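GTN Reductase (Agrobacterium tumefaciens, PDB 5N6G) probably reduces activated carbon-carbon double bonds with flavin mononucleotide as its cofactor, as an ene-reductase of the Old Yellow Enzyme family. Local coordinates at residues 175-180 and 216-221; 209-214 and 227-232. All blocks are in the same frame, centred on the assembly; numbering follows the deposited sequence.

Contact 1 of 2, residues 175-180 and 216-221; sequences VEIHAA and DAVAEE. With FMN (flavin mononucleotide), chain B; 8OZ (2-Phenylacrylic acid), chain C.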
ATOM      1  N   VAL A 175      -7.960  -4.673  -5.411  1.00 13.71           N
ATOM      2  CA  VAL A 175      -6.742  -4.686  -4.615  1.00 11.32           C
ATOM      3  C   VAL A 175      -5.813  -3.577  -5.073  1.00 14.35           C
ATOM      4  O   VAL A 175      -5.796  -3.179  -6.244  1.00 16.06           O
ATOM      5  CB  VAL A 175      -5.979  -6.026  -4.674  1.00 13.08           C
ATOM      6  CG1 VAL A 175      -6.887  -7.179  -4.246  1.00 15.06           C
ATOM      7  CG2 VAL A 175      -5.375  -6.293  -6.039  1.00 18.37           C
ATOM      8  N   GLU A 176      -5.010  -3.110  -4.134  1.00 13.78           N
ATOM      9  CA  GLU A 176      -3.841  -2.293  -4.411  1.00 14.46           C
ATOM     10  C   GLU A 176      -2.612  -3.141  -4.123  1.00 16.13           C
ATOM     11  O   GLU A 176      -2.394  -3.546  -2.978  1.00 15.81           O
ATOM     12  CB  GLU A 176      -3.826  -1.022  -3.561  1.00 14.95           C
ATOM     13  CG  GLU A 176      -2.571  -0.184  -3.752  1.00 16.75           C
ATOM     14  CD  GLU A 176      -2.594   1.138  -2.989  1.00 31.87           C
ATOM     15  OE1 GLU A 176      -3.204   2.138  -3.473  1.00 32.79           O
ATOM     16  OE2 GLU A 176      -1.956   1.187  -1.913  1.00 31.65           O
ATOM     17  N   ILE A 177      -1.803  -3.394  -5.141  1.00 12.55           N
ATOM     18  CA  ILE A 177      -0.551  -4.109  -4.916  1.00 11.78           C
ATOM     19  C   ILE A 177       0.415  -3.168  -4.211  1.00 14.89           C
ATOM     20  O   ILE A 177       0.723  -2.085  -4.711  1.00 12.72           O
ATOM     21  CB  ILE A 177       0.033  -4.610  -6.244  1.00 11.87           C
ATOM     22  CG1 ILE A 177      -0.853  -5.674  -6.873  1.00 13.72           C
ATOM     23  CG2 ILE A 177       1.410  -5.168  -6.024  1.00 14.66           C
ATOM     24  CD1 ILE A 177      -0.625  -5.849  -8.381  1.00 15.71           C
ATOM     25  N   HIS A 178       0.913  -3.571  -3.043  1.00 12.67           N
ATOM     26  CA  HIS A 178       1.921  -2.778  -2.340  1.00 11.48           C
ATOM     27  C   HIS A 178       3.270  -2.944  -3.023  1.00 13.91           C
ATOM     28  O   HIS A 178       3.972  -3.940  -2.813  1.00 15.22           O
ATOM     29  CB  HIS A 178       2.018  -3.188  -0.883  1.00 12.67           C
ATOM     30  CG  HIS A 178       2.677  -2.168  -0.013  1.00 12.05           C
ATOM     31  ND1 HIS A 178       3.567  -1.233  -0.494  1.00 16.13           N
ATOM     32  CD2 HIS A 178       2.557  -1.924   1.316  1.00 18.13           C
ATOM     33  CE1 HIS A 178       3.949  -0.441   0.493  1.00 17.16           C
ATOM     34  NE2 HIS A 178       3.363  -0.848   1.605  1.00 15.85           N
ATOM     35  N   ALA A 179       3.668  -1.957  -3.820  1.00 12.13           N
ATOM     36  CA  ALA A 179       4.953  -2.003  -4.503  1.00 12.69           C
ATOM     37  C   ALA A 179       5.791  -0.802  -4.109  1.00 14.01           C
ATOM     38  O   ALA A 179       6.578  -0.277  -4.910  1.00 16.20           O
ATOM     39  CB  ALA A 179       4.775  -2.063  -6.015  1.00 15.43           C
ATOM     40  N   ALA A 180       5.654  -0.391  -2.854  1.00 13.25           N
ATOM     41  CA  ALA A 180       6.196   0.844  -2.342  1.00 12.21           C
ATOM     42  C   ALA A 180       6.971   0.588  -1.042  1.00 14.22           C
ATOM     43  O   ALA A 180       7.083  -0.541  -0.560  1.00 13.89           O
ATOM     44  CB  ALA A 180       5.069   1.875  -2.124  1.00 14.20           C
ATOM     45  N   ASP A 216       0.610  -8.962 -13.493  1.00 13.71           N
ATOM     46  CA  ASP A 216      -0.077  -9.807 -14.448  1.00 13.22           C
ATOM     47  C   ASP A 216      -0.735 -11.012 -13.762  1.00 14.99           C
ATOM     48  O   ASP A 216      -1.808 -11.446 -14.191  1.00 17.56           O
ATOM     49  CB  ASP A 216       0.892 -10.230 -15.551  1.00 17.57           C
ATOM     50  CG  ASP A 216       1.372  -9.049 -16.395  1.00 23.88           C
ATOM     51  OD1 ASP A 216       0.659  -8.005 -16.430  1.00 20.97           O
ATOM     52  OD2 ASP A 216       2.446  -9.159 -17.036  1.00 23.01           O
ATOM     53  N   ALA A 217      -0.131 -11.544 -12.690  1.00 14.28           N
ATOM     54  CA  ALA A 217      -0.746 -12.635 -11.926  1.00 16.16           C
ATOM     55  C   ALA A 217      -2.036 -12.184 -11.241  1.00 16.83           C
ATOM     56  O   ALA A 217      -3.057 -12.894 -11.286  1.00 16.56           O
ATOM     57  CB  ALA A 217       0.249 -13.185 -10.893  1.00 15.29           C
ATOM     58  N   VAL A 218      -2.006 -11.025 -10.578  1.00 14.47           N
ATOM     59  CA  VAL A 218      -3.194 -10.498  -9.901  1.00 14.85           C
ATOM     60  C   VAL A 218      -4.275 -10.141 -10.914  1.00 15.27           C
ATOM     61  O   VAL A 218      -5.452 -10.491 -10.752  1.00 14.69           O
ATOM     62  CB  VAL A 218      -2.806  -9.283  -9.039  1.00 14.07           C
ATOM     63  CG1 VAL A 218      -4.030  -8.563  -8.498  1.00 15.20           C
ATOM     64  CG2 VAL A 218      -1.850  -9.716  -7.920  1.00 13.64           C
ATOM     65  N   ALA A 219      -3.895  -9.440 -11.984  1.00 14.23           N
ATOM     66  CA  ALA A 219      -4.880  -9.022 -12.981  1.00 15.97           C
ATOM     67  C   ALA A 219      -5.553 -10.207 -13.652  1.00 15.81           C
ATOM     68  O   ALA A 219      -6.746 -10.146 -13.980  1.00 16.21           O
ATOM     69  CB  ALA A 219      -4.215  -8.118 -14.017  1.00 16.88           C
ATOM     70  N   GLU A 220      -4.802 -11.286 -13.912  1.00 15.75           N
ATOM     71  CA  GLU A 220      -5.393 -12.471 -14.505  1.00 19.55           C
ATOM     72  C   GLU A 220      -6.411 -13.096 -13.559  1.00 18.03           C
ATOM     73  O   GLU A 220      -7.439 -13.622 -13.998  1.00 19.93           O
ATOM     74  CB  GLU A 220      -4.290 -13.473 -14.854  1.00 18.86           C
ATOM     75  CG  GLU A 220      -4.781 -14.755 -15.501  1.00 23.88           C
ATOM     76  CD  GLU A 220      -5.427 -14.522 -16.855  1.00 48.45           C
ATOM     77  OE1 GLU A 220      -4.902 -13.685 -17.625  1.00 35.84           O
ATOM     78  OE2 GLU A 220      -6.464 -15.157 -17.139  1.00 48.38           O
ATOM     79  N   GLU A 221      -6.161 -13.003 -12.262  1.00 16.71           N
ATOM     80  CA  GLU A 221      -7.035 -13.649 -11.293  1.00 16.34           C
ATOM     81  C   GLU A 221      -8.322 -12.861 -11.070  1.00 17.45           C
ATOM     82  O   GLU A 221      -9.410 -13.462 -11.029  1.00 18.32           O
ATOM     83  CB  GLU A 221      -6.273 -13.830  -9.979  1.00 19.99           C
ATOM     84  CG  GLU A 221      -7.009 -14.625  -8.929  1.00 24.87           C
ATOM     85  CD  GLU A 221      -7.228 -16.088  -9.337  1.00 34.32           C
ATOM     86  OE1 GLU A 221      -6.400 -16.632 -10.103  1.00 34.91           O
ATOM     87  OE2 GLU A 221      -8.230 -16.681  -8.891  1.00 47.45           O
TER
HETATM   88  N1  FMN B 401       1.811   3.122   3.556  1.00 13.95           N
HETATM   89  C2  FMN B 401       1.475   1.951   2.923  1.00 14.56           C
HETATM   90  O2  FMN B 401       1.628   1.802   1.690  1.00 13.88           O
HETATM   91  N3  FMN B 401       0.925   0.920   3.654  1.00 13.78           N
HETATM   92  C4  FMN B 401       0.706   0.922   5.018  1.00 18.21           C
HETATM   93  O4  FMN B 401       0.165  -0.037   5.568  1.00 15.09           O
HETATM   94  C4A FMN B 401       1.092   2.147   5.683  1.00 15.82           C
HETATM   95  N5  FMN B 401       0.885   2.243   6.972  1.00 17.57           N
HETATM   96  C5A FMN B 401       1.108   3.473   7.567  1.00 14.45           C
HETATM   97  C6  FMN B 401       0.785   3.626   8.910  1.00 13.65           C
HETATM   98  C7  FMN B 401       0.879   4.864   9.528  1.00 16.15           C
HETATM   99  C7M FMN B 401       0.485   4.986  10.979  1.00 17.99           C
HETATM  100  C8  FMN B 401       1.314   5.977   8.800  1.00 14.99           C
HETATM  101  C8M FMN B 401       1.367   7.346   9.422  1.00 15.24           C
HETATM  102  C9  FMN B 401       1.663   5.827   7.460  1.00 13.99           C
HETATM  103  C9A FMN B 401       1.552   4.583   6.840  1.00 12.77           C
HETATM  104  N10 FMN B 401       1.788   4.424   5.457  1.00 13.01           N
HETATM  105  C10 FMN B 401       1.596   3.211   4.854  1.00 16.36           C
HETATM  106  C1' FMN B 401       2.061   5.624   4.653  1.00 13.76           C
HETATM  107  C2' FMN B 401       0.775   6.387   4.362  1.00 13.24           C
HETATM  108  O2' FMN B 401      -0.093   5.615   3.524  1.00 14.00           O
HETATM  109  C3' FMN B 401       1.017   7.744   3.701  1.00 13.06           C
HETATM  110  O3' FMN B 401       1.781   7.566   2.510  1.00 17.08           O
HETATM  111  C4' FMN B 401       1.749   8.741   4.599  1.00 13.82           C
HETATM  112  O4' FMN B 401       1.087   8.846   5.862  1.00 16.59           O
HETATM  113  C5' FMN B 401       1.894  10.103   3.947  1.00 15.21           C
HETATM  114  O5' FMN B 401       0.598  10.687   3.704  1.00 15.69           O
HETATM  115  P   FMN B 401      -0.057  11.873   4.600  1.00 18.04           P
HETATM  116  O1P FMN B 401       0.875  13.055   4.448  1.00 19.42           O
HETATM  117  O2P FMN B 401      -0.053  11.350   6.027  1.00 18.55           O
HETATM  118  O3P FMN B 401      -1.410  12.071   4.020  1.00 17.50           O
HETATM  119  C4  8OZ C 402       4.233   2.173   9.163  1.00 24.17           C
HETATM  120  C5  8OZ C 402       4.465   1.159  10.064  1.00 23.42           C
HETATM  121  C6  8OZ C 402       4.556  -0.141   9.618  1.00 28.31           C
HETATM  122  C7  8OZ C 402       4.397  -0.432   8.276  1.00 21.93           C
HETATM  123  C8  8OZ C 402       4.488   1.096   4.865  1.00 18.48           C
HETATM  124  C   8OZ C 402       3.093  -0.777   5.617  1.00 19.81           C
HETATM  125  O   8OZ C 402       4.163   0.959   3.710  1.00 17.49           O
HETATM  126  C1  8OZ C 402       3.859   0.256   5.936  1.00 19.64           C
HETATM  127  C2  8OZ C 402       4.144   0.581   7.361  1.00 25.46           C
HETATM  128  C3  8OZ C 402       4.078   1.894   7.817  1.00 27.12           C
HETATM  129  O1  8OZ C 402       5.405   1.954   5.240  1.00 23.76           O
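V175 and I177 meet V218 in a small, fully buried apolar contact between strand 174-178 of the barrel and helix 204-222, which covers its outside. The two branches of one valine divide the work. CG1 of V218, swung anti to the backbone N (chi1 171°), reaches CG2 of V175 tip to tip at 3.6 Å, while CG2 of V218 meets CD1 of I177, also end-on, at 4.1 Å. V218 thus faces two residues spaced i and i+2 on the strand, both pointing outward. Y160 and A164 of helix 150-169 flank the same valine, and T227 of the next strand touches it too.

Between the two hydrophobic residues, E176 turns to the other side of the sheet, where its OE1 is hydrogen-bonded to ND1 of H265. Just beyond them, H178 enters the active site. Its NE2 donates to O of 2-phenylacrylic acid at 2.9 Å with an N-H...O angle of 152°, the oxygen lying near the ring plane, while FMN O2 comes within 3.2 Å of NE2 from a direction oblique to the ring. At the ring's second nitrogen, A180 N donates to ND1 over 3.3 Å, nearly in plane, which helps fix the ring's rotation; W99 stacks on the ring and N181 adds a second bond to the ligand. An apolar outer side and a polar, ligand-binding end of one strand are the classic division of labour in a TIM barrel, here that of an Old Yellow Enzyme.

Contact 2 of 2, residues 209-214 and 227-232; sequences RFLLEV and TGIRLS. With FMN (flavin mononucleotide), chain B.
NH1 of R230 donates to FMN O2 at 2.8 Å, the shortest of the bonds by which this arginine holds the flavin. O2 lies at the edge of the guanidinium group, near its plane, and the N-H...O angle is 140°. The same nitrogen makes weak, bent bonds to O2' and O3' of the ribityl chain, and NH2 adds a firmer one to O3' at 3.1 Å. One cation therefore spans the pyrimidine end of the flavin and its ribityl chain; its charge would probably stabilise negative charge building up near N1 and O2 on reduction.

On the strand's outer side, I229 and L231 offer apolar side chains to the helix. The side chains of I229 and L211 cross obliquely, CD1 of I229 coming within 3.9 Å of L211 CD2, with CG1 of I229 extended anti to the backbone N (chi1 -174°). The other prong, L211 CD1, meets CD2 of L231 at 4.1 Å, the two side chains lying roughly at right angles. L211 is further enclosed by I185 and L189 of helix 184-189 and by V252 of helix 245-256, so that helix 204-222 packs against strand 227-231 between two neighbouring helices, with strand 263-267 continuing the barrel beyond I229.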
ATOM      1  N   ARG A 209      10.950  -6.884 -13.646  1.00 15.02           N
ATOM      2  CA  ARG A 209      10.303  -8.121 -14.076  1.00 14.00           C
ATOM      3  C   ARG A 209       9.373  -8.668 -13.008  1.00 14.43           C
ATOM      4  O   ARG A 209       8.245  -9.069 -13.310  1.00 14.84           O
ATOM      5  CB  ARG A 209      11.363  -9.163 -14.420  1.00 14.41           C
ATOM      6  CG  ARG A 209      10.796 -10.466 -14.963  1.00 16.82           C
ATOM      7  CD  ARG A 209      11.917 -11.456 -15.316  1.00 16.38           C
ATOM      8  NE  ARG A 209      12.929 -10.846 -16.179  1.00 19.42           N
ATOM      9  CZ  ARG A 209      12.748 -10.559 -17.461  1.00 31.08           C
ATOM     10  NH1 ARG A 209      11.590 -10.818 -18.047  1.00 28.41           N
ATOM     11  NH2 ARG A 209      13.717  -9.978 -18.148  1.00 28.06           N
ATOM     12  N   PHE A 210       9.838  -8.717 -11.755  1.00 12.78           N
ATOM     13  CA  PHE A 210       8.992  -9.257 -10.686  1.00 12.10           C
ATOM     14  C   PHE A 210       7.729  -8.419 -10.501  1.00 12.57           C
ATOM     15  O   PHE A 210       6.621  -8.970 -10.397  1.00 13.87           O
ATOM     16  CB  PHE A 210       9.782  -9.355  -9.378  1.00 12.50           C
ATOM     17  CG  PHE A 210       8.991  -9.948  -8.241  1.00 13.17           C
ATOM     18  CD1 PHE A 210       8.573 -11.280  -8.286  1.00 18.58           C
ATOM     19  CD2 PHE A 210       8.660  -9.183  -7.140  1.00 14.32           C
ATOM     20  CE1 PHE A 210       7.847 -11.829  -7.235  1.00 17.26           C
ATOM     21  CE2 PHE A 210       7.942  -9.722  -6.087  1.00 15.68           C
ATOM     22  CZ  PHE A 210       7.532 -11.024  -6.131  1.00 18.75           C
ATOM     23  N   LEU A 211       7.871  -7.095 -10.428  1.00 13.44           N
ATOM     24  CA  LEU A 211       6.698  -6.228 -10.304  1.00 13.62           C
ATOM     25  C   LEU A 211       5.678  -6.569 -11.376  1.00 11.85           C
ATOM     26  O   LEU A 211       4.477  -6.709 -11.100  1.00 12.85           O
ATOM     27  CB  LEU A 211       7.119  -4.762 -10.395  1.00 13.57           C
ATOM     28  CG  LEU A 211       6.015  -3.702 -10.227  1.00 13.53           C
ATOM     29  CD1 LEU A 211       6.611  -2.385  -9.780  1.00 14.82           C
ATOM     30  CD2 LEU A 211       5.217  -3.459 -11.496  1.00 13.88           C
ATOM     31  N   LEU A 212       6.129  -6.685 -12.623  1.00 12.64           N
ATOM     32  CA  LEU A 212       5.180  -6.874 -13.708  1.00 12.78           C
ATOM     33  C   LEU A 212       4.605  -8.284 -13.699  1.00 13.33           C
ATOM     34  O   LEU A 212       3.445  -8.478 -14.069  1.00 15.47           O
ATOM     35  CB  LEU A 212       5.839  -6.534 -15.041  1.00 15.57           C
ATOM     36  CG  LEU A 212       6.217  -5.067 -15.183  1.00 14.04           C
ATOM     37  CD1 LEU A 212       7.072  -4.883 -16.431  1.00 18.07           C
ATOM     38  CD2 LEU A 212       4.996  -4.168 -15.287  1.00 15.63           C
ATOM     39  N   GLU A 213       5.356  -9.267 -13.200  1.00 13.21           N
ATOM     40  CA  GLU A 213       4.796 -10.607 -13.044  1.00 14.41           C
ATOM     41  C   GLU A 213       3.731 -10.636 -11.959  1.00 12.47           C
ATOM     42  O   GLU A 213       2.719 -11.336 -12.112  1.00 13.55           O
ATOM     43  CB  GLU A 213       5.906 -11.623 -12.741  1.00 16.82           C
ATOM     44  CG  GLU A 213       6.737 -11.959 -13.964  1.00 18.40           C
ATOM     45  CD  GLU A 213       7.924 -12.865 -13.686  1.00 26.78           C
ATOM     46  OE1 GLU A 213       8.313 -13.035 -12.517  1.00 23.70           O
ATOM     47  OE2 GLU A 213       8.481 -13.409 -14.667  1.00 32.04           O
ATOM     48  N   VAL A 214       3.944  -9.887 -10.866  1.00 13.08           N
ATOM     49  CA  VAL A 214       2.925  -9.778  -9.823  1.00 13.48           C
ATOM     50  C   VAL A 214       1.672  -9.133 -10.393  1.00 12.37           C
ATOM     51  O   VAL A 214       0.562  -9.634 -10.208  1.00 13.38           O
ATOM     52  CB  VAL A 214       3.458  -8.997  -8.604  1.00 11.73           C
ATOM     53  CG1 VAL A 214       2.332  -8.715  -7.614  1.00 13.06           C
ATOM     54  CG2 VAL A 214       4.605  -9.754  -7.932  1.00 15.00           C
ATOM     55  N   THR A 227      -7.540  -4.000 -10.331  1.00 12.94           N
ATOM     56  CA  THR A 227      -6.149  -4.060  -9.877  1.00 13.48           C
ATOM     57  C   THR A 227      -5.507  -2.683  -9.943  1.00 16.52           C
ATOM     58  O   THR A 227      -5.475  -2.060 -11.008  1.00 15.57           O
ATOM     59  CB  THR A 227      -5.342  -5.050 -10.720  1.00 14.76           C
ATOM     60  OG1 THR A 227      -5.980  -6.336 -10.708  1.00 17.74           O
ATOM     61  CG2 THR A 227      -3.931  -5.169 -10.188  1.00 15.13           C
ATOM     62  N   GLY A 228      -4.989  -2.208  -8.804  1.00 13.66           N
ATOM     63  CA  GLY A 228      -4.155  -1.017  -8.770  1.00 14.60           C
ATOM     64  C   GLY A 228      -2.821  -1.318  -8.108  1.00 14.93           C
ATOM     65  O   GLY A 228      -2.538  -2.449  -7.721  1.00 14.04           O
ATOM     66  N   ILE A 229      -1.978  -0.294  -8.035  1.00 12.96           N
ATOM     67  CA  ILE A 229      -0.630  -0.495  -7.509  1.00 12.01           C
ATOM     68  C   ILE A 229      -0.179   0.789  -6.843  1.00 13.98           C
ATOM     69  O   ILE A 229      -0.472   1.884  -7.328  1.00 14.87           O
ATOM     70  CB  ILE A 229       0.349  -0.917  -8.628  1.00 12.99           C
ATOM     71  CG1 ILE A 229       1.730  -1.268  -8.079  1.00 15.48           C
ATOM     72  CG2 ILE A 229       0.396   0.141  -9.736  1.00 16.74           C
ATOM     73  CD1 ILE A 229       2.557  -2.101  -9.043  1.00 18.55           C
ATOM     74  N   ARG A 230       0.580   0.661  -5.762  1.00 12.77           N
ATOM     75  CA  ARG A 230       1.185   1.806  -5.094  1.00 14.22           C
ATOM     76  C   ARG A 230       2.688   1.829  -5.360  1.00 13.44           C
ATOM     77  O   ARG A 230       3.368   0.819  -5.167  1.00 13.36           O
ATOM     78  CB  ARG A 230       0.922   1.767  -3.586  1.00 13.77           C
ATOM     79  CG  ARG A 230       1.289   3.084  -2.922  1.00 15.44           C
ATOM     80  CD  ARG A 230       0.899   3.161  -1.477  1.00 18.23           C
ATOM     81  NE  ARG A 230       0.464   4.513  -1.145  1.00 18.07           N
ATOM     82  CZ  ARG A 230       0.612   5.106   0.035  1.00 15.95           C
ATOM     83  NH1 ARG A 230       1.258   4.518   1.012  1.00 17.89           N
ATOM     84  NH2 ARG A 230       0.110   6.315   0.215  1.00 17.79           N
ATOM     85  N   LEU A 231       3.213   2.995  -5.719  1.00 13.04           N
ATOM     86  CA  LEU A 231       4.615   3.188  -6.065  1.00 15.20           C
ATOM     87  C   LEU A 231       5.166   4.375  -5.287  1.00 14.80           C
ATOM     88  O   LEU A 231       4.435   5.314  -4.969  1.00 15.85           O
ATOM     89  CB  LEU A 231       4.796   3.445  -7.580  1.00 13.81           C
ATOM     90  CG  LEU A 231       4.240   2.362  -8.491  1.00 12.83           C
ATOM     91  CD1 LEU A 231       4.225   2.899  -9.944  1.00 14.54           C
ATOM     92  CD2 LEU A 231       5.082   1.098  -8.331  1.00 16.16           C
ATOM     93  N   SER A 232       6.465   4.354  -5.000  1.00 12.94           N
ATOM     94  CA  SER A 232       7.096   5.396  -4.195  1.00 12.30           C
ATOM     95  C   SER A 232       8.526   5.574  -4.705  1.00 14.56           C
ATOM     96  O   SER A 232       9.481   4.993  -4.161  1.00 15.43           O
ATOM     97  CB  SER A 232       7.067   5.051  -2.702  1.00 13.59           C
ATOM     98  OG  SER A 232       7.609   3.753  -2.452  1.00 15.05           O
TER
HETATM   99  N1  FMN B 401       1.811   3.122   3.556  1.00 13.95           N
HETATM  100  C2  FMN B 401       1.475   1.951   2.923  1.00 14.56           C
HETATM  101  O2  FMN B 401       1.628   1.802   1.690  1.00 13.88           O
HETATM  102  N3  FMN B 401       0.925   0.920   3.654  1.00 13.78           N
HETATM  103  C4  FMN B 401       0.706   0.922   5.018  1.00 18.21           C
HETATM  104  O4  FMN B 401       0.165  -0.037   5.568  1.00 15.09           O
HETATM  105  C4A FMN B 401       1.092   2.147   5.683  1.00 15.82           C
HETATM  106  N5  FMN B 401       0.885   2.243   6.972  1.00 17.57           N
HETATM  107  C5A FMN B 401       1.108   3.473   7.567  1.00 14.45           C
HETATM  108  C6  FMN B 401       0.785   3.626   8.910  1.00 13.65           C
HETATM  109  C7  FMN B 401       0.879   4.864   9.528  1.00 16.15           C
HETATM  110  C7M FMN B 401       0.485   4.986  10.979  1.00 17.99           C
HETATM  111  C8  FMN B 401       1.314   5.977   8.800  1.00 14.99           C
HETATM  112  C8M FMN B 401       1.367   7.346   9.422  1.00 15.24           C
HETATM  113  C9  FMN B 401       1.663   5.827   7.460  1.00 13.99           C
HETATM  114  C9A FMN B 401       1.552   4.583   6.840  1.00 12.77           C
HETATM  115  N10 FMN B 401       1.788   4.424   5.457  1.00 13.01           N
HETATM  116  C10 FMN B 401       1.596   3.211   4.854  1.00 16.36           C
HETATM  117  C1' FMN B 401       2.061   5.624   4.653  1.00 13.76           C
HETATM  118  C2' FMN B 401       0.775   6.387   4.362  1.00 13.24           C
HETATM  119  O2' FMN B 401      -0.093   5.615   3.524  1.00 14.00           O
HETATM  120  C3' FMN B 401       1.017   7.744   3.701  1.00 13.06           C
HETATM  121  O3' FMN B 401       1.781   7.566   2.510  1.00 17.08           O
HETATM  122  C4' FMN B 401       1.749   8.741   4.599  1.00 13.82           C
HETATM  123  O4' FMN B 401       1.087   8.846   5.862  1.00 16.59           O
HETATM  124  C5' FMN B 401       1.894  10.103   3.947  1.00 15.21           C
HETATM  125  O5' FMN B 401       0.598  10.687   3.704  1.00 15.69           O
HETATM  126  P   FMN B 401      -0.057  11.873   4.600  1.00 18.04           P
HETATM  127  O1P FMN B 401       0.875  13.055   4.448  1.00 19.42           O
HETATM  128  O2P FMN B 401      -0.053  11.350   6.027  1.00 18.55           O
HETATM  129  O3P FMN B 401      -1.410  12.071   4.020  1.00 17.50           O

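How the contacts relate
Following the chain from the N terminus, after three earlier barrel strands comes strand 174-178; the chain then passes through helix 184-189 and enters helix 204-222, whose earlier part supplies 209-214 and whose later part supplies 216-221. Contact 1 closes this excursion by returning the helix to the strand before it. The chain then turns into strand 227-231, and contact 2 closes the shorter loop from helix to following strand. The segments alternate, so the two closures cross rather than nest. Together they hold the one helix to both strands of a right-handed beta-alpha-beta crossover. Probable backbone hydrogen bonds join the strands directly: I177 N to G228 O, 2.8 Å, and G228 N to V175 O, 2.9 Å. Both strands carry residues to the flavin.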